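Local atomic coordinates of cell wall surface anchor family protein (Streptococcus pneumoniae, PDB entry 4OQ1), a protein that serves as an ancillary pilin of the pneumococcal pilus and probably helps to fix the pilus to the bacterial cell wall. Residues A[105-110]-A[124-129]; A[150-155]-A[205-210]; A[278-283]-A[298-303]. The protein carries 3 engineered substitutions. All coordinates share one frame; numbering follows the deposited sequence.

How the contacts relate
The three contacts follow one another along the chain, none nesting in or crossing another, and each belongs to a different part of an elongated molecule. Contact 1 closes a loop of 13 residues near the N terminus and pairs strands 106-110 and 120-129 within an eight-stranded mixed sheet. Contact 2 spans 49 residues, including strands 167-174 and 177-185 of the domain's other sheet, and joins strand 150-157 to the outermost strand 207-211 in the first prealbumin-like domain. Contact 3 closes 14 residues, among them strand 287-293, in the second such domain. Centres of contacts 1 and 3 lie about 75 Å apart, on opposite sides of the chain's centre; contact 2 is nearer the middle.

Contact 1 (A[105-110]-A[124-129]); sequences NGLYYV and EFLFEM
Tyr-108 and Phe-127 meet on neighbouring antiparallel strands and, with Phe-125, give one face of the sheet a lining of aromatic rings with Val-110 among them. CB of Tyr-108 makes a CH-pi contact over one face of the Phe-127 ring, 3.8 Å from its centroid. The two rings are nearly parallel, 24° between planes, but are slid so far apart that they barely overlap; Tyr-108 CD2 still comes within 3.6 Å of Phe-127 CE1. The first torsion of Phe-127 (chi1 68°) places CG between the backbone N and the carbonyl carbon, turning the ring toward the partner strand. Branched Val-110 serves two rings at once: its CB lies over a face of Phe-125, and CG2 meets the edge of Phe-127, 3.6 Å from CE2.

On the reverse face the leucines do the packing: Leu-107 CD1 rests 3.8 Å from Glu-128 CB, and Leu-126 CD2 lies as far from the ring atom Tyr-109 CD1.

Polar contacts begin with six backbone hydrogen bonds, two in each of the pairs Gly-106/Met-129, Tyr-108/Phe-127 and Val-110/Phe-125. Gly-106 has a phi of 158°, a value suited to glycine, and the Tyr-108 ring lies close beside it. A water bridges Tyr-109 OH and Glu-124 OE1, which also bond Arg-111 and His-74, respectively.

In this antiparallel pair of the N-terminal domain's mixed sheet, strand 106-110 runs between strands 120-129 and 50-56; Phe-125 and Phe-127 reach Leu-32 and Leu-30 of strand 28-33, while Leu-126 packs on Ile-69 and Val-70 of helix 66-73.

Contact 2 (A[150-155]-A[205-210]); sequences KVKLIK and NGEIFV
A chi1 of -166° swings the Phe-209 ring back toward strand 150-157, where Lys-152 CB meets its edge 3.9 Å from CD1. Lys-150 CB approaches the ring's far end at CZ. Extended chi1 and chi2 carry Lys-152 CD to 3.9 Å from Glu-207 CD; the bend at chi3 (-52°) then turns CE and NZ. Lys-152 NZ stays 4.3 Å from Glu-207 OE1, too far for a salt bridge, though the opposite charges may still attract; Glu-207 OE2 is instead paired with Arg-162. Lysine and glutamate suit these two positions, since their methylene groups can pack while their charged ends lie farther out.

The pairing belongs to a CnaB domain of prealbumin-like fold, and strand 150-157 carries its hallmark, an intramolecular isopeptide bond: Lys-155 NZ is covalently joined to Asn-252 CG. Glu-222, which touches Lys-155, is probably the acid that promotes such bonds in this family. Lys-155 is fixed at its backbone too, its N donating to Gly-206 O at 2.9 Å. Gly-206 adopts a positive phi (71°), and having no side chain it can lie close against Lys-155 O.

Four further backbone bonds join the strands, the shortest from Leu-153 N to Ile-208 O at 2.7 Å. On the buried face Val-151 CG1 lies 4.1 Å from Val-210 CB, and Leu-153 and Ile-208 both pack on Phe-168 of strand 167-174.

Contact 3 (A[278-283]-A[298-303]); sequences FKVMKE and VVVTSG
The carbonyl O of Phe-278 receives the N-H of Val-300 at 2.7 Å, and the CA of Val-299 makes a bent CA-H...O contact with the same oxygen, at 3.2 Å. The reciprocal bond, Phe-278 N to Val-300 O at 2.8 Å, completes an antiparallel hydrogen-bonded pair in the second prealbumin-like (CnaB) domain. Next along, Val-280 N donates to Val-298 O almost straight, with 175° at the hydrogen. The short strand segments run at 141°, well away from exactly antiparallel, and the pairing ends here: beyond Val-280, residues 281-283 have no partner in 298-303. At this parting Val-291 of strand 287-293 bonds the backbones of both Val-280 and Val-298.

Branched valines bring methyls together across the pair: Val-280 CG2 and Val-298 CG1 come to 3.5 Å, their side chains crossing at an angle. Val-300 turns CG2 between its backbone N and carbonyl carbon (chi1 -71° for CG1), bringing that methyl 4.1 Å from Phe-278 CB. The Phe-278 ring continues inward to meet the ring of Phe-308, on which Val-300 also packs. On the other face Lys-279 bends at chi3, so its methylene CE passes 4.1 Å from Val-299 CG2 while NZ extends to a long, weak ion pair with Glu-297. Where the strands part, a water hydrogen-bonds Val-280 O at 2.9 Å and accepts a weak bond from Val-298 N at 3.1 Å.

Contact 1 (A[105-110]-A[124-129])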
ATOM      1  N   ASN A 105       7.943  39.646 -25.303  1.00 29.27           N
ATOM      2  CA  ASN A 105       9.223  39.210 -25.828  1.00 26.86           C
ATOM      3  C   ASN A 105      10.313  39.221 -24.703  1.00 25.13           C
ATOM      4  O   ASN A 105      10.276  40.090 -23.845  1.00 23.26           O
ATOM      5  CB  ASN A 105       9.680  40.194 -26.868  1.00 32.55           C
ATOM      6  CG  ASN A 105       9.116  39.879 -28.192  1.00 33.10           C
ATOM      7  OD1 ASN A 105       8.188  39.090 -28.300  1.00 34.08           O
ATOM      8  ND2 ASN A 105       9.714  40.415 -29.202  1.00 39.46           N
ATOM      9  N   GLY A 106      11.243  38.269 -24.733  1.00 23.91           N
ATOM     10  CA  GLY A 106      12.291  38.229 -23.722  1.00 22.43           C
ATOM     11  C   GLY A 106      12.938  36.867 -23.550  1.00 21.44           C
ATOM     12  O   GLY A 106      12.530  35.881 -24.154  1.00 21.16           O
ATOM     13  N   LEU A 107      13.999  36.803 -22.725  1.00 22.53           N
ATOM     14  CA  LEU A 107      14.692  35.566 -22.472  1.00 21.71           C
ATOM     15  C   LEU A 107      14.484  35.313 -20.973  1.00 19.47           C
ATOM     16  O   LEU A 107      14.732  36.154 -20.171  1.00 17.89           O
ATOM     17  CB  LEU A 107      16.154  35.702 -22.824  1.00 24.51           C
ATOM     18  CG  LEU A 107      17.077  34.536 -22.490  1.00 25.62           C
ATOM     19  CD1 LEU A 107      16.682  33.273 -23.207  1.00 30.24           C
ATOM     20  CD2 LEU A 107      18.520  34.907 -22.799  1.00 29.76           C
ATOM     21  N   TYR A 108      13.906  34.174 -20.674  1.00 20.83           N
ATOM     22  CA  TYR A 108      13.292  33.918 -19.382  1.00 19.59           C
ATOM     23  C   TYR A 108      13.910  32.671 -18.737  1.00 17.65           C
ATOM     24  O   TYR A 108      14.218  31.736 -19.413  1.00 16.01           O
ATOM     25  CB  TYR A 108      11.860  33.739 -19.582  1.00 20.32           C
ATOM     26  CG  TYR A 108      11.131  34.974 -20.006  1.00 20.19           C
ATOM     27  CD1 TYR A 108      10.731  35.925 -19.105  1.00 18.49           C
ATOM     28  CD2 TYR A 108      10.676  35.075 -21.342  1.00 19.97           C
ATOM     29  CE1 TYR A 108      10.019  37.050 -19.510  1.00 20.48           C
ATOM     30  CE2 TYR A 108       9.925  36.162 -21.771  1.00 20.66           C
ATOM     31  CZ  TYR A 108       9.607  37.161 -20.863  1.00 23.02           C
ATOM     32  OH  TYR A 108       8.869  38.219 -21.285  1.00 22.87           O
ATOM     33  N   TYR A 109      14.185  32.721 -17.423  1.00 15.63           N
ATOM     34  CA  TYR A 109      14.683  31.581 -16.708  1.00 14.23           C
ATOM     35  C   TYR A 109      13.570  31.079 -15.793  1.00 16.32           C
ATOM     36  O   TYR A 109      12.893  31.881 -15.117  1.00 14.91           O
ATOM     37  CB  TYR A 109      15.866  32.056 -15.803  1.00 16.38           C
ATOM     38  CG  TYR A 109      16.399  31.068 -14.857  1.00 16.18           C
ATOM     39  CD1 TYR A 109      16.913  29.838 -15.299  1.00 17.49           C
ATOM     40  CD2 TYR A 109      16.572  31.393 -13.525  1.00 16.44           C
ATOM     41  CE1 TYR A 109      17.444  28.902 -14.381  1.00 15.78           C
ATOM     42  CE2 TYR A 109      17.051  30.475 -12.618  1.00 19.06           C
ATOM     43  CZ  TYR A 109      17.560  29.249 -13.033  1.00 19.42           C
ATOM     44  OH  TYR A 109      18.156  28.336 -12.175  1.00 20.89           O
ATOM     45  N   VAL A 110      13.411  29.759 -15.737  1.00 14.96           N
ATOM     46  CA  VAL A 110      12.395  29.068 -14.863  1.00 15.22           C
ATOM     47  C   VAL A 110      13.149  28.098 -13.943  1.00 16.02           C
ATOM     48  O   VAL A 110      14.135  27.478 -14.359  1.00 16.43           O
ATOM     49  CB  VAL A 110      11.401  28.271 -15.702  1.00 15.30           C
ATOM     50  CG1 VAL A 110      10.390  27.469 -14.878  1.00 17.56           C
ATOM     51  CG2 VAL A 110      10.711  29.201 -16.680  1.00 17.22           C
ATOM     52  N   GLU A 124      14.549  23.489 -14.337  1.00 15.20           N
ATOM     53  CA  GLU A 124      15.404  24.566 -14.627  1.00 15.59           C
ATOM     54  C   GLU A 124      15.713  24.669 -16.067  1.00 18.25           C
ATOM     55  O   GLU A 124      16.426  23.789 -16.590  1.00 13.42           O
ATOM     56  CB  GLU A 124      16.657  24.398 -13.876  1.00 17.34           C
ATOM     57  CG  GLU A 124      16.353  24.477 -12.352  1.00 18.21           C
ATOM     58  CD  GLU A 124      17.596  24.199 -11.459  1.00 22.88           C
ATOM     59  OE1 GLU A 124      18.715  24.092 -11.976  1.00 25.51           O
ATOM     60  OE2 GLU A 124      17.397  24.108 -10.230  1.00 26.53           O
ATOM     61  N   PHE A 125      15.198  25.736 -16.694  1.00 15.99           N
ATOM     62  CA  PHE A 125      15.465  25.917 -18.107  1.00 16.60           C
ATOM     63  C   PHE A 125      15.319  27.374 -18.505  1.00 17.25           C
ATOM     64  O   PHE A 125      14.766  28.221 -17.737  1.00 14.82           O
ATOM     65  CB  PHE A 125      14.543  25.033 -18.961  1.00 17.32           C
ATOM     66  CG  PHE A 125      13.079  25.258 -18.714  1.00 16.92           C
ATOM     67  CD1 PHE A 125      12.393  24.695 -17.638  1.00 15.23           C
ATOM     68  CD2 PHE A 125      12.359  26.074 -19.567  1.00 17.24           C
ATOM     69  CE1 PHE A 125      11.065  24.982 -17.442  1.00 18.57           C
ATOM     70  CE2 PHE A 125      11.034  26.325 -19.375  1.00 17.95           C
ATOM     71  CZ  PHE A 125      10.370  25.749 -18.342  1.00 17.76           C
ATOM     72  N   LEU A 126      15.669  27.651 -19.753  1.00 16.76           N
ATOM     73  CA  LEU A 126      15.418  28.964 -20.282  1.00 14.34           C
ATOM     74  C   LEU A 126      14.473  28.770 -21.419  1.00 16.85           C
ATOM     75  O   LEU A 126      14.474  27.726 -22.048  1.00 17.84           O
ATOM     76  CB  LEU A 126      16.701  29.553 -20.909  1.00 16.42           C
ATOM     77  CG  LEU A 126      17.958  29.871 -20.130  1.00 17.29           C
ATOM     78  CD1 LEU A 126      18.927  30.661 -20.981  1.00 18.68           C
ATOM     79  CD2 LEU A 126      17.582  30.662 -18.934  1.00 17.02           C
ATOM     80  N   PHE A 127      13.684  29.779 -21.644  1.00 15.65           N
ATOM     81  CA  PHE A 127      12.988  29.905 -22.913  1.00 16.21           C
ATOM     82  C   PHE A 127      13.071  31.333 -23.515  1.00 17.00           C
ATOM     83  O   PHE A 127      13.093  32.311 -22.797  1.00 19.31           O
ATOM     84  CB  PHE A 127      11.537  29.384 -22.782  1.00 15.29           C
ATOM     85  CG  PHE A 127      10.618  30.190 -21.921  1.00 15.92           C
ATOM     86  CD1 PHE A 127       9.844  31.217 -22.462  1.00 16.31           C
ATOM     87  CD2 PHE A 127      10.591  29.983 -20.559  1.00 15.69           C
ATOM     88  CE1 PHE A 127       8.937  31.935 -21.698  1.00 16.46           C
ATOM     89  CE2 PHE A 127       9.737  30.740 -19.749  1.00 16.98           C
ATOM     90  CZ  PHE A 127       8.934  31.726 -20.304  1.00 18.39           C
ATOM     91  N   GLU A 128      12.885  31.450 -24.842  1.00 18.14           N
ATOM     92  CA  GLU A 128      13.039  32.773 -25.446  1.00 19.94           C
ATOM     93  C   GLU A 128      11.830  33.002 -26.340  1.00 24.52           C
ATOM     94  O   GLU A 128      11.470  32.112 -27.119  1.00 22.05           O
ATOM     95  CB  GLU A 128      14.352  32.853 -26.185  1.00 24.48           C
ATOM     96  CG  GLU A 128      14.506  34.184 -26.907  1.00 28.01           C
ATOM     97  CD  GLU A 128      15.790  34.324 -27.636  1.00 25.92           C
ATOM     98  OE1 GLU A 128      16.526  35.229 -27.270  1.00 30.93           O
ATOM     99  OE2 GLU A 128      16.074  33.535 -28.562  1.00 28.53           O
ATOM    100  N   MET A 129      11.158  34.146 -26.099  1.00 26.98           N
ATOM    101  CA  MET A 129      10.148  34.718 -27.010  1.00 27.43           C
ATOM    102  C   MET A 129      10.719  35.877 -27.892  1.00 29.01           C
ATOM    103  O   MET A 129      11.176  36.860 -27.401  1.00 27.24           O
ATOM    104  CB  MET A 129       9.042  35.228 -26.102  1.00 26.64           C
ATOM    105  CG  MET A 129       8.373  34.075 -25.336  1.00 28.31           C
ATOM    106  SD  MET A 129       7.717  32.816 -26.462  1.00 28.91           S
ATOM    107  CE  MET A 129       6.547  32.067 -25.303  1.00 27.13           C
TER
HETATM  108  O   HOH W   1      19.494  26.493 -13.248  1.00 16.89           O

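Contact 2 (A[150-155]-A[205-210])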
ATOM      1  N   LYS A 150      13.460   5.907   0.016  1.00 26.05           N
ATOM      2  CA  LYS A 150      13.185   4.608  -0.592  1.00 27.82           C
ATOM      3  C   LYS A 150      13.218   3.579   0.515  1.00 25.08           C
ATOM      4  O   LYS A 150      14.189   3.520   1.326  1.00 24.24           O
ATOM      5  CB  LYS A 150      14.240   4.179  -1.633  1.00 31.30           C
ATOM      6  CG  LYS A 150      14.811   5.302  -2.451  1.00 32.96           C
ATOM      7  CD  LYS A 150      16.041   4.839  -3.206  1.00 34.16           C
ATOM      8  CE  LYS A 150      16.821   6.013  -3.767  1.00 34.86           C
ATOM      9  NZ  LYS A 150      17.097   7.159  -2.882  1.00 32.57           N
ATOM     10  N   VAL A 151      12.196   2.737   0.519  1.00 21.26           N
ATOM     11  CA  VAL A 151      12.135   1.594   1.484  1.00 21.93           C
ATOM     12  C   VAL A 151      11.608   0.372   0.817  1.00 22.15           C
ATOM     13  O   VAL A 151      10.717   0.442  -0.033  1.00 21.69           O
ATOM     14  CB  VAL A 151      11.428   1.946   2.811  1.00 24.34           C
ATOM     15  CG1 VAL A 151      10.138   2.593   2.568  1.00 25.04           C
ATOM     16  CG2 VAL A 151      11.268   0.675   3.673  1.00 22.28           C
ATOM     17  N   LYS A 152      12.259  -0.764   1.139  1.00 23.35           N
ATOM     18  CA  LYS A 152      11.995  -2.022   0.543  1.00 24.99           C
ATOM     19  C   LYS A 152      11.689  -3.004   1.661  1.00 20.55           C
ATOM     20  O   LYS A 152      12.469  -3.177   2.626  1.00 23.18           O
ATOM     21  CB  LYS A 152      13.151  -2.511  -0.377  1.00 23.69           C
ATOM     22  CG  LYS A 152      12.823  -3.807  -1.030  1.00 26.50           C
ATOM     23  CD  LYS A 152      13.948  -4.494  -1.778  1.00 32.16           C
ATOM     24  CE  LYS A 152      14.634  -3.578  -2.786  1.00 38.14           C
ATOM     25  NZ  LYS A 152      15.802  -4.226  -3.459  1.00 43.14           N
ATOM     26  N   LEU A 153      10.507  -3.600   1.581  1.00 22.55           N
ATOM     27  CA  LEU A 153      10.098  -4.668   2.486  1.00 18.43           C
ATOM     28  C   LEU A 153      10.264  -6.005   1.780  1.00 18.84           C
ATOM     29  O   LEU A 153       9.800  -6.187   0.634  1.00 22.54           O
ATOM     30  CB  LEU A 153       8.670  -4.451   3.023  1.00 18.38           C
ATOM     31  CG  LEU A 153       8.135  -5.465   4.054  1.00 16.72           C
ATOM     32  CD1 LEU A 153       7.029  -4.805   4.905  1.00 16.58           C
ATOM     33  CD2 LEU A 153       7.638  -6.631   3.272  1.00 20.58           C
ATOM     34  N   ILE A 154      10.946  -6.926   2.470  1.00 17.70           N
ATOM     35  CA  ILE A 154      11.158  -8.284   1.987  1.00 22.45           C
ATOM     36  C   ILE A 154      10.425  -9.256   2.923  1.00 17.14           C
ATOM     37  O   ILE A 154      10.715  -9.320   4.100  1.00 15.29           O
ATOM     38  CB  ILE A 154      12.639  -8.713   1.920  1.00 23.03           C
ATOM     39  CG1 ILE A 154      13.398  -7.805   0.957  1.00 26.08           C
ATOM     40  CG2 ILE A 154      12.656 -10.129   1.366  1.00 27.81           C
ATOM     41  CD1 ILE A 154      14.861  -8.141   0.812  1.00 25.72           C
ATOM     42  N   LYS A 155       9.474  -9.973   2.346  1.00 16.04           N
ATOM     43  CA  LYS A 155       8.661 -10.943   3.037  1.00 18.57           C
ATOM     44  C   LYS A 155       9.075 -12.362   2.701  1.00 18.00           C
ATOM     45  O   LYS A 155       9.035 -12.781   1.593  1.00 18.83           O
ATOM     46  CB  LYS A 155       7.193 -10.734   2.700  1.00 19.66           C
ATOM     47  CG  LYS A 155       6.221 -11.494   3.564  1.00 23.13           C
ATOM     48  CD  LYS A 155       6.369 -11.254   5.047  1.00 28.69           C
ATOM     49  CE  LYS A 155       5.357 -12.033   5.875  1.00 31.39           C
ATOM     50  NZ  LYS A 155       5.713 -13.427   6.267  1.00 39.01           N
ATOM     51  N   ASN A 205       8.584 -11.357  -5.962  1.00 25.64           N
ATOM     52  CA  ASN A 205       9.795 -11.494  -5.208  1.00 25.82           C
ATOM     53  C   ASN A 205       9.625 -11.275  -3.731  1.00 22.80           C
ATOM     54  O   ASN A 205      10.579 -11.048  -2.994  1.00 22.65           O
ATOM     55  CB  ASN A 205      10.880 -10.587  -5.758  1.00 29.00           C
ATOM     56  CG  ASN A 205      11.175 -10.875  -7.208  1.00 29.96           C
ATOM     57  OD1 ASN A 205      11.014 -10.021  -8.089  1.00 38.84           O
ATOM     58  ND2 ASN A 205      11.553 -12.030  -7.457  1.00 28.60           N
ATOM     59  N   GLY A 206       8.411 -11.309  -3.272  1.00 23.35           N
ATOM     60  CA  GLY A 206       8.185 -10.985  -1.874  1.00 21.42           C
ATOM     61  C   GLY A 206       8.363  -9.543  -1.475  1.00 22.88           C
ATOM     62  O   GLY A 206       8.519  -9.277  -0.254  1.00 19.09           O
ATOM     63  N   GLU A 207       8.404  -8.601  -2.440  1.00 21.53           N
ATOM     64  CA  GLU A 207       8.910  -7.269  -2.117  1.00 21.07           C
ATOM     65  C   GLU A 207       7.811  -6.240  -2.170  1.00 21.18           C
ATOM     66  O   GLU A 207       6.899  -6.359  -2.958  1.00 24.88           O
ATOM     67  CB  GLU A 207      10.115  -6.822  -2.942  1.00 23.39           C
ATOM     68  CG  GLU A 207      11.198  -7.871  -2.918  1.00 27.68           C
ATOM     69  CD  GLU A 207      12.465  -7.513  -3.654  1.00 32.30           C
ATOM     70  OE1 GLU A 207      12.386  -6.670  -4.572  1.00 33.15           O
ATOM     71  OE2 GLU A 207      13.487  -8.189  -3.377  1.00 29.51           O
ATOM     72  N   ILE A 208       7.855  -5.309  -1.228  1.00 18.12           N
ATOM     73  CA  ILE A 208       7.139  -4.054  -1.383  1.00 18.42           C
ATOM     74  C   ILE A 208       8.140  -2.889  -1.407  1.00 17.43           C
ATOM     75  O   ILE A 208       9.009  -2.749  -0.511  1.00 19.57           O
ATOM     76  CB  ILE A 208       6.083  -3.842  -0.299  1.00 18.34           C
ATOM     77  CG1 ILE A 208       4.977  -4.910  -0.380  1.00 18.79           C
ATOM     78  CG2 ILE A 208       5.444  -2.464  -0.377  1.00 18.99           C
ATOM     79  CD1 ILE A 208       4.141  -5.003   0.918  1.00 16.06           C
ATOM     80  N   PHE A 209       7.956  -2.006  -2.352  1.00 18.90           N
ATOM     81  CA  PHE A 209       8.875  -0.846  -2.554  1.00 19.51           C
ATOM     82  C   PHE A 209       8.114   0.439  -2.545  1.00 20.89           C
ATOM     83  O   PHE A 209       7.188   0.616  -3.353  1.00 23.70           O
ATOM     84  CB  PHE A 209       9.650  -1.019  -3.887  1.00 22.57           C
ATOM     85  CG  PHE A 209      10.828  -0.093  -4.041  1.00 27.14           C
ATOM     86  CD1 PHE A 209      11.996  -0.367  -3.405  1.00 30.30           C
ATOM     87  CD2 PHE A 209      10.759   1.011  -4.853  1.00 29.92           C
ATOM     88  CE1 PHE A 209      13.108   0.482  -3.508  1.00 37.58           C
ATOM     89  CE2 PHE A 209      11.869   1.874  -4.987  1.00 34.83           C
ATOM     90  CZ  PHE A 209      13.037   1.599  -4.302  1.00 38.43           C
ATOM     91  N   VAL A 210       8.437   1.313  -1.593  1.00 17.83           N
ATOM     92  CA  VAL A 210       7.752   2.597  -1.430  1.00 18.30           C
ATOM     93  C   VAL A 210       8.744   3.729  -1.510  1.00 20.71           C
ATOM     94  O   VAL A 210       9.710   3.797  -0.699  1.00 19.51           O
ATOM     95  CB  VAL A 210       7.039   2.707  -0.067  1.00 15.25           C
ATOM     96  CG1 VAL A 210       6.237   3.986  -0.029  1.00 17.48           C
ATOM     97  CG2 VAL A 210       6.137   1.473   0.106  1.00 18.92           C
TER

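Contact 3 (A[278-283]-A[298-303])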
ATOM      1  N   PHE A 278     -21.862 -29.257  12.806  1.00 17.13           N
ATOM      2  CA  PHE A 278     -20.970 -28.293  13.322  1.00 18.93           C
ATOM      3  C   PHE A 278     -20.311 -27.390  12.294  1.00 19.63           C
ATOM      4  O   PHE A 278     -19.941 -27.829  11.150  1.00 19.93           O
ATOM      5  CB  PHE A 278     -19.851 -28.934  14.109  1.00 20.56           C
ATOM      6  CG  PHE A 278     -20.291 -29.939  15.137  1.00 20.38           C
ATOM      7  CD1 PHE A 278     -20.438 -29.560  16.479  1.00 22.82           C
ATOM      8  CD2 PHE A 278     -20.473 -31.253  14.797  1.00 19.73           C
ATOM      9  CE1 PHE A 278     -20.774 -30.518  17.448  1.00 18.72           C
ATOM     10  CE2 PHE A 278     -20.861 -32.197  15.750  1.00 18.30           C
ATOM     11  CZ  PHE A 278     -21.000 -31.800  17.085  1.00 17.53           C
ATOM     12  N   LYS A 279     -20.045 -26.167  12.712  1.00 18.83           N
ATOM     13  CA  LYS A 279     -19.179 -25.293  11.906  1.00 17.67           C
ATOM     14  C   LYS A 279     -17.838 -25.236  12.500  1.00 18.19           C
ATOM     15  O   LYS A 279     -17.715 -25.104  13.744  1.00 17.42           O
ATOM     16  CB  LYS A 279     -19.823 -23.907  11.839  1.00 22.29           C
ATOM     17  CG  LYS A 279     -19.123 -22.913  10.985  1.00 25.40           C
ATOM     18  CD  LYS A 279     -19.967 -21.649  10.844  1.00 30.27           C
ATOM     19  CE  LYS A 279     -21.252 -21.826  10.019  1.00 34.98           C
ATOM     20  NZ  LYS A 279     -22.088 -20.567   9.916  1.00 39.02           N
ATOM     21  N   VAL A 280     -16.785 -25.383  11.664  1.00 17.65           N
ATOM     22  CA  VAL A 280     -15.463 -25.346  12.226  1.00 18.79           C
ATOM     23  C   VAL A 280     -14.943 -23.929  12.375  1.00 18.95           C
ATOM     24  O   VAL A 280     -15.007 -23.204  11.445  1.00 19.40           O
ATOM     25  CB  VAL A 280     -14.463 -26.168  11.361  1.00 18.97           C
ATOM     26  CG1 VAL A 280     -13.125 -26.100  12.020  1.00 21.36           C
ATOM     27  CG2 VAL A 280     -14.925 -27.628  11.188  1.00 22.65           C
ATOM     28  N   MET A 281     -14.473 -23.532  13.541  1.00 17.95           N
ATOM     29  CA  MET A 281     -14.056 -22.143  13.799  1.00 21.09           C
ATOM     30  C   MET A 281     -12.716 -22.058  14.461  1.00 20.68           C
ATOM     31  O   MET A 281     -12.289 -22.988  15.135  1.00 22.69           O
ATOM     32  CB  MET A 281     -14.985 -21.493  14.816  1.00 20.80           C
ATOM     33  CG  MET A 281     -16.436 -21.845  14.635  1.00 28.85           C
ATOM     34  SD  MET A 281     -17.236 -20.607  13.610  1.00 36.39           S
ATOM     35  CE  MET A 281     -18.662 -20.469  14.619  1.00 31.42           C
ATOM     36  N   LYS A 282     -12.078 -20.903  14.305  1.00 22.87           N
ATOM     37  CA  LYS A 282     -10.937 -20.505  15.104  1.00 22.64           C
ATOM     38  C   LYS A 282     -11.335 -19.347  15.975  1.00 25.03           C
ATOM     39  O   LYS A 282     -12.378 -18.759  15.779  1.00 23.14           O
ATOM     40  CB  LYS A 282      -9.695 -20.237  14.294  1.00 28.69           C
ATOM     41  CG  LYS A 282      -9.760 -19.268  13.123  1.00 36.02           C
ATOM     42  CD  LYS A 282      -8.660 -19.653  12.106  1.00 46.85           C
ATOM     43  CE  LYS A 282      -8.620 -18.753  10.867  1.00 54.14           C
ATOM     44  NZ  LYS A 282      -7.912 -17.473  11.156  1.00 57.07           N
ATOM     45  N   GLU A 283     -10.561 -19.065  16.988  1.00 23.79           N
ATOM     46  CA  GLU A 283     -10.855 -17.918  17.752  1.00 27.46           C
ATOM     47  C   GLU A 283      -9.806 -16.858  17.500  1.00 33.54           C
ATOM     48  O   GLU A 283      -8.653 -17.168  17.447  1.00 30.53           O
ATOM     49  CB  GLU A 283     -10.927 -18.212  19.220  1.00 29.99           C
ATOM     50  CG  GLU A 283     -11.290 -16.983  20.035  1.00 35.68           C
ATOM     51  CD  GLU A 283     -10.114 -16.534  20.812  1.00 35.27           C
ATOM     52  OE1 GLU A 283      -9.562 -17.477  21.339  1.00 39.25           O
ATOM     53  OE2 GLU A 283      -9.726 -15.325  20.849  1.00 31.43           O
ATOM     54  N   VAL A 298     -16.229 -24.154   6.559  1.00 25.48           N
ATOM     55  CA  VAL A 298     -16.217 -25.594   6.775  1.00 21.82           C
ATOM     56  C   VAL A 298     -17.342 -25.987   7.719  1.00 24.50           C
ATOM     57  O   VAL A 298     -17.308 -25.658   8.948  1.00 21.39           O
ATOM     58  CB  VAL A 298     -14.901 -26.007   7.394  1.00 22.69           C
ATOM     59  CG1 VAL A 298     -14.842 -27.512   7.665  1.00 22.74           C
ATOM     60  CG2 VAL A 298     -13.718 -25.563   6.545  1.00 24.22           C
ATOM     61  N   VAL A 299     -18.302 -26.755   7.182  1.00 22.59           N
ATOM     62  CA  VAL A 299     -19.388 -27.336   7.998  1.00 25.47           C
ATOM     63  C   VAL A 299     -19.270 -28.850   7.918  1.00 28.48           C
ATOM     64  O   VAL A 299     -19.040 -29.432   6.831  1.00 27.82           O
ATOM     65  CB  VAL A 299     -20.736 -26.818   7.552  1.00 28.89           C
ATOM     66  CG1 VAL A 299     -21.926 -27.574   8.163  1.00 32.28           C
ATOM     67  CG2 VAL A 299     -20.827 -25.346   7.891  1.00 29.80           C
ATOM     68  N   VAL A 300     -19.363 -29.500   9.066  1.00 23.63           N
ATOM     69  CA  VAL A 300     -19.358 -30.933   9.078  1.00 21.65           C
ATOM     70  C   VAL A 300     -20.616 -31.516   9.738  1.00 23.97           C
ATOM     71  O   VAL A 300     -21.251 -30.910  10.616  1.00 25.23           O
ATOM     72  CB  VAL A 300     -18.136 -31.515   9.703  1.00 21.48           C
ATOM     73  CG1 VAL A 300     -16.948 -31.285   8.805  1.00 20.83           C
ATOM     74  CG2 VAL A 300     -17.930 -30.961  11.113  1.00 20.13           C
ATOM     75  N   THR A 301     -21.011 -32.686   9.234  1.00 24.11           N
ATOM     76  CA  THR A 301     -22.289 -33.380   9.736  1.00 22.09           C
ATOM     77  C   THR A 301     -21.940 -34.835  10.075  1.00 20.68           C
ATOM     78  O   THR A 301     -21.350 -35.544   9.244  1.00 17.68           O
ATOM     79  CB  THR A 301     -23.481 -33.394   8.729  1.00 24.91           C
ATOM     80  OG1 THR A 301     -23.828 -32.068   8.350  1.00 27.24           O
ATOM     81  CG2 THR A 301     -24.766 -34.050   9.378  1.00 27.32           C
ATOM     82  N   SER A 302     -22.226 -35.255  11.294  1.00 19.89           N
ATOM     83  CA  SER A 302     -22.038 -36.708  11.710  1.00 17.51           C
ATOM     84  C   SER A 302     -22.869 -37.601  10.770  1.00 21.30           C
ATOM     85  O   SER A 302     -24.009 -37.315  10.532  1.00 17.79           O
ATOM     86  CB  SER A 302     -22.372 -36.958  13.183  1.00 18.77           C
ATOM     87  OG  SER A 302     -23.753 -36.744  13.483  1.00 17.59           O
ATOM     88  N   GLY A 303     -22.229 -38.662  10.249  1.00 19.38           N
ATOM     89  CA  GLY A 303     -22.806 -39.516   9.209  1.00 24.99           C
ATOM     90  C   GLY A 303     -23.623 -40.629   9.857  1.00 24.43           C
ATOM     91  O   GLY A 303     -23.901 -40.613  11.052  1.00 22.88           O
TER
HETATM   92  O   HOH W   2     -16.578 -22.433   9.156  1.00 33.99           O